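Local atomic coordinates of heavy-metal chelation domain-containing protein (Pyrococcus horikoshii, PDB entry 3NPG), a protein that is of unknown function but belongs to a family whose members probably chelate heavy-metal ions. Residues G4-R9 with I175-D181; D25-G29 with I80-L84; L45-M49 with P198-L202; K211-L215 with Y245-V249. All coordinates share one frame; numbering follows the deposited sequence.

Contact 1: residues G4-R9 with I175-D181; sequences GMLLSR and IVNGTLD
The carboxylate of D181 is held across this contact by the backbone N of L6, which donates to OD2 at 2.9 Å, on the syn lone pair, and weakly to OD1 at 3.3 Å. D181 belongs to helix 180-186, in the beta-alpha-beta connection between parallel strands 167-171 and 192-196 of the Rossmann-like domain, and it meets the N-terminal end of helix 6-17. Aspartate suits this place, since a helix start presents N-H groups and would probably stabilise a negative charge. With CG anti to the carbonyl carbon (chi1 -72°), both oxygens face the L6 amide. The R9 guanidinium lies nearby, too far for a salt bridge.

Next to the carboxylate the leucines pack. L6 CD2 reaches L180 CD2 at 3.7 Å, and L7 CD1 meets I175 CG2 at 3.7 Å, their side chains at about a right angle. M5, a selenomethionine, bends at chi3 and lays CE 3.8 Å from G178 CA. G178 has positive phi, where a beta carbon would jam against the preceding carbonyl; the N177 side chain makes an Asx turn here, its OD1 accepting from T179 N. A water donates to D181 OD1 at 2.8 Å and weakly accepts from L7 N.

Contact 2: residues D25-G29 with I80-L84; sequences DFSFG and IERTL
The F28 ring carries a methyl group over one face and a threonine at its rim. I80 CG2 stands 3.7 Å from the ring centroid and only 8° off the normal, a CH-pi contact made over the middle of the ring. The other branch of I80 is shifted outward, CG1 lying 3.6 Å from F28 CZ, and the two side chains meet at about a right angle. In the plane of the ring, T83 CB approaches CE1 at 4.0 Å; T83 can sit at this apolar edge because its OG1 is bonded back to I79 O within the helix. F26 CD2 lies 3.9 Å from L84 CD2, the approach to the ring being oblique, and the F26 ring also packs edge-to-face with F70.

Here helix 79-96 covers the end of strand 22-27, the first strand of an antiparallel three-stranded meander. F28 follows that strand at the centre of an inverse gamma turn, and with CG opposite the backbone N (chi1 180°) its ring extends to the helix. An alanine at F28 would remove the ring and is likely to leave a gap beside T83, with the I80 CG2 methyl lacking its aromatic partner. The third subunit, another copy of the protein, also reaches this region: its L232 packs on I80 and L84, while its S27 OG is hydrogen-bonded to S27 OG of this chain.

Contact 3: residues L45-M49 with P198-L202; sequences LGVAM and PTGQL. With ACT (acetate ion), chain E.
T199 turns each atom of its short side chain to a different use against strand residues A48 and M49. CB lies beside the acetate ion. At one branch, OG1 accepts a nearly straight hydrogen bond from M49 N at 2.9 Å (167° at the hydrogen) and faces the acetate, whose O and OXT both lie 2.9 Å from it; its one proton can go to only one of the two. The other branch, CG2, takes the apolar side, 4.0 Å from A48 CB. With chi1 -45°, OG1 is anti to the carbonyl carbon and CG2 anti to the backbone N, which turns OG1 to the M49 amide and the acetate together, and CG2 to A48. A threonine suits this place because one beta carbon supplies both a hydroxyl and a methyl.

Two residues back along the strand, V47 N donates to Q201 OE1 at 2.8 Å, in the carbonyl plane. The extended glutamine can span from its loop to the strand, and its NE2 is bonded to M218 O. V47 CG2 packs against P198 CB at 3.6 Å and also lies near Q201 OE1.

The acetate, probably from the crystallisation liquor, also bonds to Y32 OH, while the selenomethionine M49 places CE 3.7 Å from the acetate CH3.

Strand 43-49 is an outer strand of the antiparallel sheet: G46 and A48 pair with strand 32-38, while V47 and M49 turn their amides to the loop that follows parallel strand 192-196. N90 of helix 79-96 ties both sides together, its ND2 donating to V47 O and T199 O, and L230 of helix 223-232 packs on V47.

Contact 4: residues K211-L215 with Y245-V249; sequences KVTHL and YVIEV
L215, I247 and V249 form the apolar centre. L215 CB lies 3.8 Å from I247 CG2, and L215 CD1 is 4.0 Å from V249 CG2. V212 CG1 approaches the same V249 methyl more loosely, at 4.3 Å. Branched aliphatic residues suit this buried side, where L202 and L207 also cover L215.

The backbones form an antiparallel pairing at the edge of the seven-stranded mixed sheet, where strand 242-248 runs against the otherwise parallel set. L215 and I247 are a hydrogen-bonded pair: L215 N donates to I247 O at 2.8 Å, and I247 N returns a bond to L215 O. Farther on, V249 N donates to T213 O at 3.0 Å.

H214 and E248, a non-hydrogen-bonded pair, carry their side chains to the other face, side by side and pointing the same way. The methylene CG of E248 lies 3.5 Å from H214 NE2, with ring and carboxylate planes 41° apart. Were H214 replaced by an alanine, E248 CG and V246 CG1 would probably lose the ring they lie against. At the polar edge H214 ND1 is hydrogen-bonded to T213 OG1 at 3.1 Å, and that hydroxyl also bonds to I193 N.

How the contacts relate
Contact 3 lies nearest the centre of the chain, about 6 Å from it, and touches the other three. It joins the antiparallel sheet, which contact 2 also reaches, to the loop after strand 192-196 of the Rossmann-like sheet, whose edge pairing is contact 4. Centres of contacts 2 and 3 are about 11 Å apart, those of contacts 2 and 4 about 25 Å, on opposite sides of the chain's centre. Along the chain, contact 2 is nested within contact 1, contact 3 crosses both, and contact 4 follows. The N-terminal helix and strands are thereby fastened to the later domain, with R82 NE to V176 O linking contacts 2 and 1.

Contact 1: residues G4-R9 with I175-D181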
loop_
_atom_site.group_PDB
_atom_site.type_symbol
_atom_site.label_atom_id
_atom_site.label_comp_id
_atom_site.label_asym_id
_atom_site.label_seq_id
_atom_site.Cartn_x
_atom_site.Cartn_y
_atom_site.Cartn_z
ATOM N N GLY A 4 -6.719 -22.269 17.681
ATOM C CA GLY A 4 -7.893 -22.597 16.874
ATOM C C GLY A 4 -7.586 -22.790 15.403
ATOM O O GLY A 4 -8.421 -23.310 14.654
HETATM N N MSE A 5 -6.379 -22.358 14.974
HETATM C CA MSE A 5 -5.930 -22.442 13.590
HETATM C C MSE A 5 -5.777 -23.867 13.139
HETATM O O MSE A 5 -5.348 -24.715 13.920
HETATM C CB MSE A 5 -4.569 -21.745 13.429
HETATM C CG MSE A 5 -4.610 -20.257 13.595
HETATM SE SE MSE A 5 -2.915 -19.475 13.051
HETATM C CE MSE A 5 -3.182 -19.465 11.191
ATOM N N LEU A 6 -5.977 -24.111 11.833
ATOM C CA LEU A 6 -5.593 -25.368 11.207
ATOM C C LEU A 6 -4.056 -25.500 11.297
ATOM O O LEU A 6 -3.540 -26.599 11.497
ATOM C CB LEU A 6 -6.042 -25.377 9.734
ATOM C CG LEU A 6 -5.654 -26.608 8.898
ATOM C CD1 LEU A 6 -6.245 -27.870 9.474
ATOM C CD2 LEU A 6 -6.080 -26.436 7.456
ATOM N N LEU A 7 -3.344 -24.350 11.240
ATOM C CA LEU A 7 -1.883 -24.282 11.342
ATOM C C LEU A 7 -1.398 -24.710 12.742
ATOM O O LEU A 7 -0.272 -25.183 12.882
ATOM C CB LEU A 7 -1.415 -22.851 11.020
ATOM C CG LEU A 7 0.017 -22.679 10.542
ATOM C CD1 LEU A 7 0.355 -23.673 9.447
ATOM C CD2 LEU A 7 0.245 -21.280 10.062
ATOM N N SER A 8 -2.264 -24.575 13.765
ATOM C CA SER A 8 -1.937 -24.994 15.128
ATOM C C SER A 8 -1.991 -26.516 15.237
ATOM O O SER A 8 -1.274 -27.102 16.045
ATOM C CB SER A 8 -2.900 -24.364 16.120
ATOM O OG SER A 8 -2.326 -24.292 17.413
ATOM N N ARG A 9 -2.834 -27.157 14.410
ATOM C CA ARG A 9 -2.966 -28.615 14.391
ATOM C C ARG A 9 -1.879 -29.243 13.527
ATOM O O ARG A 9 -1.382 -30.325 13.853
ATOM C CB ARG A 9 -4.365 -29.033 13.909
ATOM C CG ARG A 9 -5.490 -28.520 14.814
ATOM C CD ARG A 9 -6.848 -29.114 14.462
ATOM N NE ARG A 9 -7.384 -28.584 13.204
ATOM C CZ ARG A 9 -8.090 -27.458 13.108
ATOM N NH1 ARG A 9 -8.314 -26.712 14.185
ATOM N NH2 ARG A 9 -8.547 -27.054 11.933
ATOM N N ILE A 175 -1.547 -20.162 3.851
ATOM C CA ILE A 175 -1.080 -20.888 5.030
ATOM C C ILE A 175 -0.318 -19.927 5.982
ATOM O O ILE A 175 -0.546 -19.955 7.190
ATOM C CB ILE A 175 -0.213 -22.114 4.607
ATOM C CG1 ILE A 175 -1.040 -23.110 3.742
ATOM C CG2 ILE A 175 0.392 -22.813 5.833
ATOM C CD1 ILE A 175 -0.194 -24.215 3.028
ATOM N N VAL A 176 0.533 -19.036 5.420
ATOM C CA VAL A 176 1.312 -18.092 6.225
ATOM C C VAL A 176 0.488 -16.904 6.765
ATOM O O VAL A 176 0.760 -16.439 7.874
ATOM C CB VAL A 176 2.648 -17.635 5.545
ATOM C CG1 VAL A 176 3.728 -18.689 5.701
ATOM C CG2 VAL A 176 2.442 -17.291 4.080
ATOM N N ASN A 177 -0.531 -16.430 6.003
ATOM C CA ASN A 177 -1.339 -15.267 6.430
ATOM C C ASN A 177 -2.584 -15.623 7.303
ATOM O O ASN A 177 -3.167 -14.739 7.932
ATOM C CB ASN A 177 -1.722 -14.374 5.235
ATOM C CG ASN A 177 -2.566 -15.054 4.186
ATOM O OD1 ASN A 177 -3.286 -16.020 4.453
ATOM N ND2 ASN A 177 -2.555 -14.509 2.980
ATOM N N GLY A 178 -2.960 -16.900 7.324
ATOM C CA GLY A 178 -4.048 -17.389 8.171
ATOM C C GLY A 178 -5.425 -17.361 7.544
ATOM O O GLY A 178 -6.426 -17.527 8.241
ATOM N N THR A 179 -5.493 -17.199 6.217
ATOM C CA THR A 179 -6.779 -17.141 5.508
ATOM C C THR A 179 -7.323 -18.534 5.123
ATOM O O THR A 179 -8.491 -18.647 4.741
ATOM C CB THR A 179 -6.684 -16.198 4.291
ATOM O OG1 THR A 179 -5.623 -16.626 3.438
ATOM C CG2 THR A 179 -6.472 -14.760 4.689
ATOM N N LEU A 180 -6.480 -19.590 5.231
ATOM C CA LEU A 180 -6.860 -20.954 4.839
ATOM C C LEU A 180 -8.092 -21.474 5.597
ATOM O O LEU A 180 -8.972 -22.096 4.985
ATOM C CB LEU A 180 -5.667 -21.926 4.988
ATOM C CG LEU A 180 -5.927 -23.409 4.586
ATOM C CD1 LEU A 180 -6.408 -23.523 3.139
ATOM C CD2 LEU A 180 -4.690 -24.246 4.780
ATOM N N ASP A 181 -8.166 -21.206 6.920
ATOM C CA ASP A 181 -9.294 -21.644 7.762
ATOM C C ASP A 181 -10.629 -21.089 7.265
ATOM O O ASP A 181 -11.621 -21.820 7.227
ATOM C CB ASP A 181 -9.063 -21.256 9.227
ATOM C CG ASP A 181 -7.993 -22.080 9.918
ATOM O OD1 ASP A 181 -6.804 -21.928 9.562
ATOM O OD2 ASP A 181 -8.332 -22.810 10.857
HETATM O O HOH W 1 -4.024 -21.831 9.142
#

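Contact 2: residues D25-G29 with I80-L84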
loop_
_atom_site.group_PDB
_atom_site.type_symbol
_atom_site.label_atom_id
_atom_site.label_comp_id
_atom_site.label_asym_id
_atom_site.label_seq_id
_atom_site.Cartn_x
_atom_site.Cartn_y
_atom_site.Cartn_z
ATOM N N ASP A 25 20.428 -24.315 8.682
ATOM C CA ASP A 25 20.438 -22.879 8.418
ATOM C C ASP A 25 19.008 -22.393 8.132
ATOM O O ASP A 25 18.113 -23.208 7.891
ATOM C CB ASP A 25 21.375 -22.551 7.223
ATOM C CG ASP A 25 21.942 -21.130 7.236
ATOM O OD1 ASP A 25 21.746 -20.418 8.249
ATOM O OD2 ASP A 25 22.620 -20.753 6.254
ATOM N N PHE A 26 18.788 -21.066 8.196
ATOM C CA PHE A 26 17.478 -20.453 7.936
ATOM C C PHE A 26 17.657 -18.993 7.528
ATOM O O PHE A 26 18.745 -18.433 7.700
ATOM C CB PHE A 26 16.572 -20.553 9.182
ATOM C CG PHE A 26 17.093 -19.796 10.382
ATOM C CD1 PHE A 26 18.013 -20.377 11.246
ATOM C CD2 PHE A 26 16.663 -18.503 10.650
ATOM C CE1 PHE A 26 18.517 -19.667 12.336
ATOM C CE2 PHE A 26 17.158 -17.800 11.749
ATOM C CZ PHE A 26 18.083 -18.385 12.584
ATOM N N SER A 27 16.580 -18.360 7.013
ATOM C CA SER A 27 16.608 -16.949 6.630
ATOM C C SER A 27 15.207 -16.431 6.343
ATOM O O SER A 27 14.522 -16.960 5.468
ATOM C CB SER A 27 17.502 -16.737 5.406
ATOM O OG SER A 27 17.531 -15.376 5.011
ATOM N N PHE A 28 14.784 -15.371 7.065
ATOM C CA PHE A 28 13.538 -14.675 6.765
ATOM C C PHE A 28 13.838 -13.668 5.643
ATOM O O PHE A 28 14.226 -12.533 5.914
ATOM C CB PHE A 28 12.990 -13.963 8.027
ATOM C CG PHE A 28 11.695 -13.207 7.808
ATOM C CD1 PHE A 28 10.488 -13.884 7.684
ATOM C CD2 PHE A 28 11.678 -11.819 7.775
ATOM C CE1 PHE A 28 9.298 -13.188 7.478
ATOM C CE2 PHE A 28 10.488 -11.126 7.573
ATOM C CZ PHE A 28 9.305 -11.813 7.428
ATOM N N GLY A 29 13.827 -14.152 4.406
ATOM C CA GLY A 29 14.232 -13.351 3.260
ATOM C C GLY A 29 13.224 -13.286 2.140
ATOM O O GLY A 29 12.142 -13.863 2.237
ATOM N N ILE A 80 6.459 -12.923 11.025
ATOM C CA ILE A 80 7.852 -13.378 10.894
ATOM C C ILE A 80 8.023 -14.762 11.534
ATOM O O ILE A 80 8.622 -15.657 10.923
ATOM C CB ILE A 80 8.853 -12.337 11.485
ATOM C CG1 ILE A 80 8.630 -10.934 10.871
ATOM C CG2 ILE A 80 10.304 -12.805 11.298
ATOM C CD1 ILE A 80 9.393 -9.830 11.541
ATOM N N GLU A 81 7.444 -14.954 12.738
ATOM C CA GLU A 81 7.491 -16.230 13.449
ATOM C C GLU A 81 6.663 -17.312 12.726
ATOM O O GLU A 81 7.071 -18.472 12.701
ATOM C CB GLU A 81 7.023 -16.061 14.896
ATOM C CG GLU A 81 7.964 -15.223 15.746
ATOM C CD GLU A 81 7.472 -14.931 17.153
ATOM O OE1 GLU A 81 6.481 -15.565 17.586
ATOM O OE2 GLU A 81 8.081 -14.065 17.824
ATOM N N ARG A 82 5.504 -16.922 12.121
ATOM C CA ARG A 82 4.653 -17.847 11.350
ATOM C C ARG A 82 5.368 -18.329 10.095
ATOM O O ARG A 82 5.369 -19.531 9.810
ATOM C CB ARG A 82 3.331 -17.175 10.946
ATOM C CG ARG A 82 2.272 -17.193 12.013
ATOM C CD ARG A 82 0.863 -17.177 11.419
ATOM N NE ARG A 82 0.623 -16.010 10.557
ATOM C CZ ARG A 82 0.264 -14.808 11.010
ATOM N NH1 ARG A 82 0.152 -14.589 12.314
ATOM N NH2 ARG A 82 0.046 -13.811 10.162
ATOM N N THR A 83 5.919 -17.378 9.294
ATOM C CA THR A 83 6.604 -17.696 8.035
ATOM C C THR A 83 7.797 -18.637 8.266
ATOM O O THR A 83 7.926 -19.639 7.562
ATOM C CB THR A 83 6.986 -16.410 7.286
ATOM O OG1 THR A 83 5.877 -15.504 7.316
ATOM C CG2 THR A 83 7.394 -16.680 5.849
ATOM N N LEU A 84 8.619 -18.361 9.313
ATOM C CA LEU A 84 9.752 -19.233 9.678
ATOM C C LEU A 84 9.257 -20.613 10.156
ATOM O O LEU A 84 9.909 -21.630 9.894
ATOM C CB LEU A 84 10.624 -18.571 10.761
ATOM C CG LEU A 84 11.634 -17.527 10.266
ATOM C CD1 LEU A 84 12.036 -16.581 11.386
ATOM C CD2 LEU A 84 12.869 -18.192 9.663
#

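Contact 3: residues L45-M49 with P198-L202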
loop_
_atom_site.group_PDB
_atom_site.type_symbol
_atom_site.label_atom_id
_atom_site.label_comp_id
_atom_site.label_asym_id
_atom_site.label_seq_id
_atom_site.Cartn_x
_atom_site.Cartn_y
_atom_site.Cartn_z
ATOM N N LEU A 45 15.151 -28.872 2.035
ATOM C CA LEU A 45 14.916 -27.435 2.083
ATOM C C LEU A 45 13.427 -27.108 2.004
ATOM O O LEU A 45 12.753 -27.485 1.049
ATOM C CB LEU A 45 15.696 -26.722 0.958
ATOM C CG LEU A 45 15.755 -25.185 1.022
ATOM C CD1 LEU A 45 16.454 -24.705 2.287
ATOM C CD2 LEU A 45 16.455 -24.633 -0.182
ATOM N N GLY A 46 12.928 -26.437 3.030
ATOM C CA GLY A 46 11.545 -25.994 3.082
ATOM C C GLY A 46 11.437 -24.496 2.925
ATOM O O GLY A 46 12.282 -23.755 3.445
ATOM N N VAL A 47 10.423 -24.031 2.171
ATOM C CA VAL A 47 10.233 -22.601 1.931
ATOM C C VAL A 47 8.829 -22.144 2.284
ATOM O O VAL A 47 7.899 -22.945 2.277
ATOM C CB VAL A 47 10.633 -22.172 0.484
ATOM C CG1 VAL A 47 12.129 -22.347 0.248
ATOM C CG2 VAL A 47 9.824 -22.928 -0.564
ATOM N N ALA A 48 8.681 -20.855 2.617
ATOM C CA ALA A 48 7.385 -20.236 2.886
ATOM C C ALA A 48 7.427 -18.801 2.415
ATOM O O ALA A 48 8.344 -18.062 2.786
ATOM C CB ALA A 48 7.068 -20.293 4.371
HETATM N N MSE A 49 6.489 -18.417 1.523
HETATM C CA MSE A 49 6.469 -17.074 0.936
HETATM C C MSE A 49 6.445 -15.966 1.981
HETATM O O MSE A 49 5.585 -15.958 2.864
HETATM C CB MSE A 49 5.303 -16.918 -0.043
HETATM C CG MSE A 49 5.313 -15.591 -0.771
HETATM SE SE MSE A 49 3.798 -15.374 -1.914
HETATM C CE MSE A 49 4.604 -15.946 -3.570
ATOM N N PRO A 198 5.127 -22.901 -3.809
ATOM C CA PRO A 198 6.202 -23.511 -2.988
ATOM C C PRO A 198 5.894 -23.584 -1.480
ATOM O O PRO A 198 6.479 -24.408 -0.789
ATOM C CB PRO A 198 7.420 -22.619 -3.273
ATOM C CG PRO A 198 7.128 -21.976 -4.577
ATOM C CD PRO A 198 5.638 -21.776 -4.617
ATOM N N THR A 199 4.968 -22.734 -0.972
ATOM C CA THR A 199 4.585 -22.767 0.452
ATOM C C THR A 199 3.720 -24.036 0.766
ATOM O O THR A 199 3.555 -24.406 1.937
ATOM C CB THR A 199 3.890 -21.438 0.863
ATOM O OG1 THR A 199 4.629 -20.330 0.336
ATOM C CG2 THR A 199 3.749 -21.293 2.372
ATOM N N GLY A 200 3.245 -24.706 -0.287
ATOM C CA GLY A 200 2.450 -25.924 -0.162
ATOM C C GLY A 200 3.285 -27.192 -0.137
ATOM O O GLY A 200 2.799 -28.263 -0.507
ATOM N N GLN A 201 4.548 -27.086 0.342
ATOM C CA GLN A 201 5.485 -28.217 0.439
ATOM C C GLN A 201 5.131 -29.158 1.590
ATOM O O GLN A 201 5.798 -30.178 1.771
ATOM C CB GLN A 201 6.924 -27.705 0.615
ATOM C CG GLN A 201 7.603 -27.287 -0.680
ATOM C CD GLN A 201 8.959 -26.666 -0.427
ATOM O OE1 GLN A 201 9.195 -26.025 0.599
ATOM N NE2 GLN A 201 9.867 -26.812 -1.377
ATOM N N LEU A 202 4.090 -28.811 2.383
ATOM C CA LEU A 202 3.674 -29.603 3.552
ATOM C C LEU A 202 3.175 -31.022 3.168
ATOM O O LEU A 202 2.781 -31.248 2.018
ATOM C CB LEU A 202 2.608 -28.837 4.392
ATOM C CG LEU A 202 1.154 -28.823 3.853
ATOM C CD1 LEU A 202 0.176 -28.472 4.950
ATOM C CD2 LEU A 202 1.000 -27.861 2.715
HETATM C C ACT E . 3.378 -19.530 -2.626
HETATM O O ACT E . 2.672 -19.848 -1.723
HETATM O OXT ACT E . 4.544 -19.491 -2.437
HETATM C CH3 ACT E . 2.787 -19.160 -3.984
#

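Contact 4: residues K211-L215 with Y245-V249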
loop_
_atom_site.group_PDB
_atom_site.type_symbol
_atom_site.label_atom_id
_atom_site.label_comp_id
_atom_site.label_asym_id
_atom_site.label_seq_id
_atom_site.Cartn_x
_atom_site.Cartn_y
_atom_site.Cartn_z
ATOM N N LYS A 211 -11.176 -29.890 3.684
ATOM C CA LYS A 211 -11.808 -29.866 2.364
ATOM C C LYS A 211 -10.768 -29.815 1.225
ATOM O O LYS A 211 -11.132 -29.993 0.058
ATOM C CB LYS A 211 -12.794 -28.693 2.252
ATOM C CG LYS A 211 -14.041 -28.851 3.115
ATOM C CD LYS A 211 -15.043 -27.741 2.837
ATOM C CE LYS A 211 -16.240 -27.809 3.747
ATOM N NZ LYS A 211 -17.158 -26.662 3.530
ATOM N N VAL A 212 -9.466 -29.588 1.568
ATOM C CA VAL A 212 -8.368 -29.556 0.578
ATOM C C VAL A 212 -8.294 -30.900 -0.148
ATOM O O VAL A 212 -8.245 -31.951 0.505
ATOM C CB VAL A 212 -6.996 -29.193 1.237
ATOM C CG1 VAL A 212 -5.870 -29.189 0.204
ATOM C CG2 VAL A 212 -7.069 -27.852 1.960
ATOM N N THR A 213 -8.320 -30.874 -1.488
ATOM C CA THR A 213 -8.309 -32.109 -2.286
ATOM C C THR A 213 -6.928 -32.416 -2.860
ATOM O O THR A 213 -6.547 -33.583 -2.950
ATOM C CB THR A 213 -9.380 -32.049 -3.373
ATOM O OG1 THR A 213 -9.138 -30.903 -4.198
ATOM C CG2 THR A 213 -10.804 -31.998 -2.791
ATOM N N HIS A 214 -6.185 -31.372 -3.268
ATOM C CA HIS A 214 -4.865 -31.534 -3.877
ATOM C C HIS A 214 -3.860 -30.541 -3.313
ATOM O O HIS A 214 -4.243 -29.487 -2.801
ATOM C CB HIS A 214 -4.954 -31.362 -5.411
ATOM C CG HIS A 214 -5.806 -32.386 -6.091
ATOM N ND1 HIS A 214 -7.183 -32.276 -6.115
ATOM C CD2 HIS A 214 -5.443 -33.474 -6.806
ATOM C CE1 HIS A 214 -7.614 -33.326 -6.795
ATOM N NE2 HIS A 214 -6.604 -34.067 -7.241
ATOM N N LEU A 215 -2.567 -30.858 -3.457
ATOM C CA LEU A 215 -1.466 -29.972 -3.115
ATOM C C LEU A 215 -0.561 -29.837 -4.323
ATOM O O LEU A 215 -0.010 -30.835 -4.791
ATOM C CB LEU A 215 -0.667 -30.520 -1.909
ATOM C CG LEU A 215 -1.206 -30.156 -0.520
ATOM C CD1 LEU A 215 -0.518 -30.968 0.555
ATOM C CD2 LEU A 215 -1.049 -28.659 -0.239
ATOM N N TYR A 245 5.039 -30.661 -8.683
ATOM C CA TYR A 245 4.214 -31.856 -8.496
ATOM C C TYR A 245 2.813 -31.501 -8.042
ATOM O O TYR A 245 2.611 -30.471 -7.403
ATOM C CB TYR A 245 4.874 -32.847 -7.489
ATOM C CG TYR A 245 4.998 -32.311 -6.072
ATOM C CD1 TYR A 245 3.938 -32.408 -5.171
ATOM C CD2 TYR A 245 6.198 -31.783 -5.609
ATOM C CE1 TYR A 245 4.047 -31.917 -3.871
ATOM C CE2 TYR A 245 6.325 -31.309 -4.303
ATOM C CZ TYR A 245 5.242 -31.364 -3.442
ATOM O OH TYR A 245 5.369 -30.899 -2.155
ATOM N N VAL A 246 1.848 -32.382 -8.336
ATOM C CA VAL A 246 0.481 -32.279 -7.846
ATOM C C VAL A 246 0.153 -33.580 -7.114
ATOM O O VAL A 246 0.202 -34.651 -7.722
ATOM C CB VAL A 246 -0.540 -31.994 -8.986
ATOM C CG1 VAL A 246 -1.973 -32.022 -8.455
ATOM C CG2 VAL A 246 -0.244 -30.661 -9.673
ATOM N N ILE A 247 -0.101 -33.501 -5.795
ATOM C CA ILE A 247 -0.375 -34.690 -4.988
ATOM C C ILE A 247 -1.756 -34.625 -4.319
ATOM O O ILE A 247 -2.173 -33.564 -3.877
ATOM C CB ILE A 247 0.791 -34.969 -3.973
ATOM C CG1 ILE A 247 0.629 -36.349 -3.287
ATOM C CG2 ILE A 247 0.954 -33.819 -2.941
ATOM C CD1 ILE A 247 1.924 -36.964 -2.795
ATOM N N GLU A 248 -2.488 -35.752 -4.315
ATOM C CA GLU A 248 -3.809 -35.825 -3.686
ATOM C C GLU A 248 -3.687 -35.869 -2.166
ATOM O O GLU A 248 -2.694 -36.383 -1.639
ATOM C CB GLU A 248 -4.579 -37.053 -4.183
ATOM C CG GLU A 248 -5.294 -36.836 -5.499
ATOM C CD GLU A 248 -6.161 -38.003 -5.930
ATOM O OE1 GLU A 248 -5.850 -38.617 -6.975
ATOM O OE2 GLU A 248 -7.138 -38.318 -5.212
ATOM N N VAL A 249 -4.714 -35.362 -1.458
ATOM C CA VAL A 249 -4.758 -35.381 0.010
ATOM C C VAL A 249 -5.788 -36.421 0.497
ATOM O O VAL A 249 -6.948 -36.377 0.033
ATOM C CB VAL A 249 -5.045 -33.973 0.594
ATOM C CG1 VAL A 249 -5.268 -34.040 2.103
ATOM C CG2 VAL A 249 -3.920 -32.997 0.253
ATOM O OXT VAL A 249 -5.418 -37.290 1.317
#